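Local coordinates for tail fiber protein (Acinetobacter phage AM24, PDB 5W5P) that probably recognises, and may degrade, the capsular polysaccharide of its Acinetobacter baumannii host as the trimeric tailspike of the phage, at residues E252-E263 with I274-S285. Residues are numbered along the deposited sequence; the frame is centred on the assembly and turned at random.
Sequences ETTGYVQSVTIE and IDSKRGFNVTVS
Val257 and Ile262 turn their side chains inward to meet Ile274 and its neighbours, and this is the tightly packed part of the contact. CG2 of Val257 lies 3.7 Å from CG2 of Val282. CG1 of Val257 reaches CG2 of Ile274. Ile262 sets CG1 anti to its own carbonyl carbon and extends from there, which carries CD1 to within 3.9 Å of CG1 of Ile274. Leu298 and Val243, from neighbouring strands, pack against Val257 here. The backbones of 260-263 and 282-285 run parallel, their axes 4.6 Å apart, and bonds such as Ile262 N to Thr283 O join them. These are successive rungs of a right-handed parallel beta-helix, the fold common to phage tailspikes. Ile274 belongs to another wall of the helix, so its side chain faces them across the interior. Both segments turn a corner, at Ser259 and at Phe280-Asn281. At the corner Asn281 ND2 donates to Ser259 OG at 3.0 Å, nearly straight (172°) and in the amide plane. Asn281 OD1 is held by Arg310, and a second subunit packs Tyr337 against Asn281.

The loop end is looser and partly exposed. Arg278 NE makes a salt bridge to Glu252 OE1, approaching that oxygen from above the carboxylate plane, with a bent N-H...O angle of 133°. Ala305 and Asn307 bind the guanidinium from the next turn. The rings of Phe280 and Tyr256 form an offset edge-to-face pair, the edge of Phe280 toward the face of Tyr256, with centroids 5.4 Å apart and planes at 80°. One face of the Phe280 ring lies against Arg278 NH2, offset toward the rim.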
# COMPACT_ATOMS: atom_id res chain seq x y z
N GLU A 252 5.43 -15.36 25.74
CA GLU A 252 6.53 -14.44 25.46
C GLU A 252 7.35 -14.17 26.71
O GLU A 252 6.80 -14.03 27.80
CB GLU A 252 6.00 -13.12 24.89
CG GLU A 252 5.12 -13.29 23.67
CD GLU A 252 5.80 -14.07 22.56
OE1 GLU A 252 7.02 -13.90 22.36
OE2 GLU A 252 5.10 -14.85 21.88
N THR A 253 8.67 -14.10 26.53
CA THR A 253 9.59 -13.82 27.61
C THR A 253 9.91 -12.33 27.73
O THR A 253 10.66 -11.94 28.63
CB THR A 253 10.89 -14.61 27.43
OG1 THR A 253 11.38 -14.43 26.09
CG2 THR A 253 10.64 -16.09 27.66
N THR A 254 9.38 -11.51 26.84
CA THR A 254 9.45 -10.06 26.93
C THR A 254 8.05 -9.50 26.72
O THR A 254 7.11 -10.22 26.39
CB THR A 254 10.40 -9.46 25.89
OG1 THR A 254 9.83 -9.59 24.58
CG2 THR A 254 11.75 -10.16 25.92
N GLY A 255 7.91 -8.19 26.92
CA GLY A 255 6.69 -7.53 26.53
C GLY A 255 6.50 -7.55 25.02
O GLY A 255 7.42 -7.79 24.25
N TYR A 256 5.27 -7.29 24.60
CA TYR A 256 4.98 -7.24 23.18
C TYR A 256 3.76 -6.37 22.92
O TYR A 256 2.95 -6.12 23.82
CB TYR A 256 4.76 -8.64 22.59
CG TYR A 256 3.60 -9.40 23.19
CD1 TYR A 256 3.76 -10.18 24.32
CD2 TYR A 256 2.34 -9.37 22.59
CE1 TYR A 256 2.71 -10.90 24.86
CE2 TYR A 256 1.28 -10.07 23.12
CZ TYR A 256 1.47 -10.84 24.26
OH TYR A 256 0.41 -11.54 24.79
N VAL A 257 3.65 -5.90 21.68
CA VAL A 257 2.50 -5.15 21.21
C VAL A 257 1.72 -6.05 20.26
O VAL A 257 2.29 -6.93 19.60
CB VAL A 257 2.90 -3.83 20.53
CG1 VAL A 257 3.71 -2.96 21.50
CG2 VAL A 257 3.68 -4.08 19.26
N GLN A 258 0.41 -5.85 20.20
CA GLN A 258 -0.44 -6.71 19.38
C GLN A 258 -1.52 -5.87 18.73
O GLN A 258 -2.32 -5.23 19.42
CB GLN A 258 -1.04 -7.84 20.22
CG GLN A 258 -2.16 -8.58 19.55
CD GLN A 258 -2.75 -9.66 20.43
OE1 GLN A 258 -3.91 -10.04 20.27
NE2 GLN A 258 -1.95 -10.19 21.35
N SER A 259 -1.55 -5.88 17.39
CA SER A 259 -2.56 -5.19 16.60
C SER A 259 -2.66 -3.71 16.98
O SER A 259 -3.65 -3.25 17.55
CB SER A 259 -3.92 -5.88 16.73
OG SER A 259 -3.91 -7.17 16.12
N VAL A 260 -1.59 -2.99 16.66
CA VAL A 260 -1.51 -1.55 16.88
C VAL A 260 -1.29 -0.89 15.52
O VAL A 260 -0.35 -1.25 14.80
CB VAL A 260 -0.38 -1.18 17.86
CG1 VAL A 260 -0.20 0.34 17.91
CG2 VAL A 260 -0.68 -1.73 19.24
N THR A 261 -2.17 0.05 15.17
CA THR A 261 -2.08 0.80 13.92
C THR A 261 -1.88 2.27 14.26
O THR A 261 -2.74 2.89 14.88
CB THR A 261 -3.35 0.62 13.08
OG1 THR A 261 -3.47 -0.75 12.68
CG2 THR A 261 -3.30 1.51 11.83
N ILE A 262 -0.74 2.81 13.86
CA ILE A 262 -0.37 4.20 14.10
C ILE A 262 -0.31 4.90 12.75
O ILE A 262 0.64 4.70 11.98
CB ILE A 262 0.97 4.31 14.85
CG1 ILE A 262 0.89 3.54 16.17
CG2 ILE A 262 1.35 5.76 15.07
CD1 ILE A 262 2.16 3.57 16.97
N GLU A 263 -1.33 5.71 12.45
CA GLU A 263 -1.54 6.22 11.10
C GLU A 263 -2.06 7.65 11.15
O GLU A 263 -2.91 7.98 11.97
CB GLU A 263 -2.52 5.32 10.34
CG GLU A 263 -2.57 5.56 8.83
CD GLU A 263 -3.49 4.59 8.11
OE1 GLU A 263 -3.44 4.54 6.86
OE2 GLU A 263 -4.27 3.89 8.78
N ILE A 274 7.24 3.18 18.91
CA ILE A 274 6.92 1.96 19.64
C ILE A 274 8.19 1.51 20.36
O ILE A 274 9.27 1.46 19.76
CB ILE A 274 6.40 0.85 18.71
CG1 ILE A 274 5.10 1.28 18.04
CG2 ILE A 274 6.20 -0.45 19.48
CD1 ILE A 274 4.46 0.20 17.18
N ASP A 275 8.06 1.18 21.64
CA ASP A 275 9.19 0.78 22.48
C ASP A 275 8.86 -0.57 23.10
O ASP A 275 8.16 -0.64 24.12
CB ASP A 275 9.47 1.84 23.54
CG ASP A 275 10.70 1.52 24.36
OD1 ASP A 275 10.76 1.96 25.53
OD2 ASP A 275 11.60 0.82 23.84
N SER A 276 9.37 -1.65 22.51
CA SER A 276 9.13 -2.99 23.03
C SER A 276 10.19 -3.94 22.45
O SER A 276 11.22 -3.49 21.93
CB SER A 276 7.70 -3.44 22.72
OG SER A 276 7.39 -4.64 23.41
N LYS A 277 9.93 -5.24 22.55
CA LYS A 277 10.84 -6.25 22.02
C LYS A 277 10.16 -7.24 21.08
O LYS A 277 10.86 -8.05 20.46
CB LYS A 277 11.50 -7.04 23.17
CG LYS A 277 12.37 -6.19 24.09
CD LYS A 277 13.58 -5.65 23.34
CE LYS A 277 14.62 -5.07 24.27
NZ LYS A 277 15.88 -4.78 23.54
N ARG A 278 8.85 -7.20 20.94
CA ARG A 278 8.11 -8.17 20.16
C ARG A 278 6.82 -7.52 19.68
O ARG A 278 6.29 -6.62 20.34
CB ARG A 278 7.83 -9.44 20.99
CG ARG A 278 7.08 -10.54 20.26
CD ARG A 278 7.97 -11.74 20.03
NE ARG A 278 7.26 -12.91 19.53
CZ ARG A 278 6.68 -13.01 18.34
NH1 ARG A 278 6.07 -14.14 18.00
NH2 ARG A 278 6.73 -12.01 17.47
N GLY A 279 6.34 -7.95 18.52
CA GLY A 279 5.17 -7.33 17.92
C GLY A 279 4.37 -8.32 17.12
O GLY A 279 4.91 -9.29 16.56
N PHE A 280 3.06 -8.08 17.05
CA PHE A 280 2.14 -8.84 16.20
C PHE A 280 1.26 -7.84 15.47
O PHE A 280 0.61 -7.01 16.11
CB PHE A 280 1.27 -9.80 17.01
CG PHE A 280 2.04 -10.81 17.82
CD1 PHE A 280 2.49 -10.50 19.10
CD2 PHE A 280 2.27 -12.09 17.32
CE1 PHE A 280 3.19 -11.43 19.85
CE2 PHE A 280 2.97 -13.03 18.07
CZ PHE A 280 3.43 -12.70 19.34
N ASN A 281 1.23 -7.92 14.14
CA ASN A 281 0.30 -7.16 13.32
C ASN A 281 0.40 -5.66 13.62
O ASN A 281 -0.51 -5.03 14.15
CB ASN A 281 -1.13 -7.68 13.51
CG ASN A 281 -2.14 -6.94 12.67
OD1 ASN A 281 -1.93 -6.72 11.48
ND2 ASN A 281 -3.25 -6.55 13.29
N VAL A 282 1.55 -5.11 13.27
CA VAL A 282 1.93 -3.75 13.60
C VAL A 282 1.87 -2.91 12.33
O VAL A 282 2.33 -3.35 11.27
CB VAL A 282 3.33 -3.70 14.25
CG1 VAL A 282 3.84 -2.26 14.36
CG2 VAL A 282 3.31 -4.40 15.60
N THR A 283 1.29 -1.72 12.43
CA THR A 283 1.18 -0.81 11.30
C THR A 283 1.62 0.58 11.74
O THR A 283 1.10 1.10 12.74
CB THR A 283 -0.25 -0.75 10.74
OG1 THR A 283 -0.73 -2.08 10.52
CG2 THR A 283 -0.27 0.02 9.43
N VAL A 284 2.58 1.16 11.02
CA VAL A 284 2.99 2.54 11.27
C VAL A 284 3.14 3.24 9.93
O VAL A 284 4.22 3.21 9.32
CB VAL A 284 4.29 2.60 12.09
CG1 VAL A 284 4.70 4.04 12.34
CG2 VAL A 284 4.14 1.84 13.42
N SER A 285 2.07 3.87 9.45
CA SER A 285 2.01 4.37 8.08
C SER A 285 1.47 5.80 8.04
O SER A 285 0.60 6.18 8.83
CB SER A 285 1.13 3.48 7.20
OG SER A 285 1.65 2.17 7.12
O HOH W 1 5.54 -16.28 19.99
O HOH W 2 -2.06 -3.16 12.49